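Long-range contact in phosphatidylinositol transfer protein SFH5 (Saccharomyces cerevisiae, PDB 6W32), which binds and transfers phosphatidylinositol, regulates phosphatidylinositol 4,5-bisphosphate homeostasis at the plasma membrane, and binds heme b: residues K130-W135 against S174-M179. Residues are numbered along the deposited sequence; the frame is centred on the assembly and turned at random.
Sequences KKAVTW and SDNNYM
The carboxylate of Asp175 receives the ammonium group of Lys131 over one of its faces: NZ stands well above the plane of the group, 71° out of it, and makes a hydrogen-bonded salt bridge to OD2 at 2.5 Å. The amide of Asn176 lies beside the aliphatic part of the same lysine, with its OD1 3.5 Å from Lys131 CB and a little farther from CD. The two flat groups therefore meet different parts of one chain, the amide its stem and the carboxylate its charged end. Lys131 CG sits beside the backbone N, anti to the carbonyl carbon (chi1 -52°), and the chain then runs extended, which carries NZ past Asn176 to the acid; on the way CD passes 3.5 Å from the backbone O of Asp175. Asn176 is buried, and its amide is fixed from the other end, where ND2 donates to the backbone O of Leu168.

Farther along, the contact is van der Waals packing, with no hydrogen bond. Met179 CG, turned anti to the backbone N (chi1 -169°), lies 3.7 Å from the carbonyl O of Ala132. The chain runs on extended to SD, which meets Thr134 CG2 at 4.1 Å; the bend at the last torsion turns only CE, away from that methyl. Met162 and Leu166 of helix 151-166 also pack on Met179, while Arg158 of that helix, a heme-binding residue, touches Thr134, whose side chain is about 7 Å from the heme.

Backbone hydrogen bonds link Ala132 and Thr134 with Thr180, beginning the strand pairing just beyond the contact. Here the loop following helix 151-166 enters strand 179-184 alongside its parallel neighbour 132-136, completing a beta-alpha-beta crossover within the mixed sheet of the CRAL-TRIO (Sec14-like) lipid-binding fold.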
# COMPACT_ATOMS: atom_id res chain seq x y z
N LYS A 130 -11.66 -5.78 2.51
CA LYS A 130 -11.00 -6.15 3.76
C LYS A 130 -10.52 -7.59 3.71
O LYS A 130 -10.35 -8.21 4.77
CB LYS A 130 -11.92 -5.91 4.96
CG LYS A 130 -12.48 -4.50 5.07
CD LYS A 130 -12.85 -4.24 6.49
CE LYS A 130 -14.03 -3.28 6.57
NZ LYS A 130 -14.51 -3.15 7.97
N LYS A 131 -10.31 -8.13 2.52
CA LYS A 131 -9.71 -9.45 2.31
C LYS A 131 -8.18 -9.42 2.33
O LYS A 131 -7.55 -10.34 2.86
CB LYS A 131 -10.19 -10.03 0.99
CG LYS A 131 -11.70 -10.02 0.80
CD LYS A 131 -12.02 -10.22 -0.68
CE LYS A 131 -13.44 -10.68 -0.88
NZ LYS A 131 -13.67 -11.07 -2.28
N ALA A 132 -7.55 -8.41 1.76
CA ALA A 132 -6.10 -8.25 1.87
C ALA A 132 -5.80 -7.25 2.97
O ALA A 132 -6.24 -6.10 2.90
CB ALA A 132 -5.50 -7.78 0.55
N VAL A 133 -5.07 -7.68 3.99
CA VAL A 133 -4.71 -6.84 5.13
C VAL A 133 -3.21 -6.91 5.33
O VAL A 133 -2.62 -7.99 5.18
CB VAL A 133 -5.44 -7.32 6.41
CG1 VAL A 133 -5.29 -6.32 7.54
CG2 VAL A 133 -6.92 -7.54 6.16
N THR A 134 -2.58 -5.78 5.67
CA THR A 134 -1.22 -5.86 6.21
C THR A 134 -1.21 -5.36 7.64
O THR A 134 -2.05 -4.54 8.04
CB THR A 134 -0.14 -5.09 5.41
OG1 THR A 134 -0.25 -3.68 5.68
CG2 THR A 134 -0.25 -5.32 3.96
N TRP A 135 -0.24 -5.83 8.41
CA TRP A 135 -0.23 -5.58 9.83
C TRP A 135 1.17 -5.16 10.25
O TRP A 135 2.13 -5.87 9.96
CB TRP A 135 -0.64 -6.83 10.62
CG TRP A 135 -1.92 -7.55 10.27
CD1 TRP A 135 -2.25 -8.18 9.09
CD2 TRP A 135 -3.02 -7.77 11.15
NE1 TRP A 135 -3.50 -8.78 9.20
CE2 TRP A 135 -3.99 -8.53 10.46
CE3 TRP A 135 -3.27 -7.40 12.47
CZ2 TRP A 135 -5.19 -8.91 11.04
CZ3 TRP A 135 -4.45 -7.77 13.05
CH2 TRP A 135 -5.41 -8.52 12.33
N SER A 174 -14.56 -5.66 -7.74
CA SER A 174 -15.18 -4.59 -6.96
C SER A 174 -15.08 -4.83 -5.46
O SER A 174 -15.27 -3.88 -4.69
CB SER A 174 -16.63 -4.44 -7.38
OG SER A 174 -17.16 -5.72 -7.68
N ASP A 175 -14.76 -6.06 -5.05
CA ASP A 175 -14.61 -6.44 -3.65
C ASP A 175 -13.16 -6.69 -3.23
O ASP A 175 -12.93 -7.11 -2.09
CB ASP A 175 -15.47 -7.68 -3.34
CG ASP A 175 -15.02 -8.94 -4.09
OD1 ASP A 175 -14.21 -8.83 -5.03
OD2 ASP A 175 -15.46 -10.07 -3.72
N ASN A 176 -12.18 -6.53 -4.14
CA ASN A 176 -10.79 -6.76 -3.76
C ASN A 176 -9.82 -5.86 -4.51
O ASN A 176 -8.71 -6.29 -4.86
CB ASN A 176 -10.39 -8.22 -3.95
CG ASN A 176 -9.20 -8.59 -3.09
OD1 ASN A 176 -9.16 -8.26 -1.89
ND2 ASN A 176 -8.20 -9.22 -3.71
N ASN A 177 -10.21 -4.62 -4.80
CA ASN A 177 -9.29 -3.66 -5.42
C ASN A 177 -8.83 -2.58 -4.45
O ASN A 177 -8.44 -1.50 -4.88
CB ASN A 177 -9.93 -3.02 -6.66
CG ASN A 177 -11.31 -2.49 -6.39
OD1 ASN A 177 -11.85 -2.69 -5.30
ND2 ASN A 177 -11.92 -1.83 -7.37
N TYR A 178 -8.89 -2.84 -3.15
CA TYR A 178 -8.30 -1.96 -2.15
C TYR A 178 -7.78 -2.84 -1.03
O TYR A 178 -8.11 -4.02 -0.95
CB TYR A 178 -9.29 -0.95 -1.56
CG TYR A 178 -9.77 0.17 -2.46
CD1 TYR A 178 -10.68 -0.05 -3.46
CD2 TYR A 178 -9.35 1.48 -2.24
CE1 TYR A 178 -11.14 0.98 -4.24
CE2 TYR A 178 -9.80 2.52 -3.03
CZ TYR A 178 -10.69 2.26 -4.02
OH TYR A 178 -11.15 3.29 -4.82
N MET A 179 -7.01 -2.23 -0.14
CA MET A 179 -6.31 -2.94 0.93
C MET A 179 -6.81 -2.43 2.28
O MET A 179 -7.40 -1.35 2.39
CB MET A 179 -4.81 -2.70 0.81
CG MET A 179 -3.87 -3.55 1.66
SD MET A 179 -2.18 -3.25 1.06
CE MET A 179 -2.33 -1.48 0.98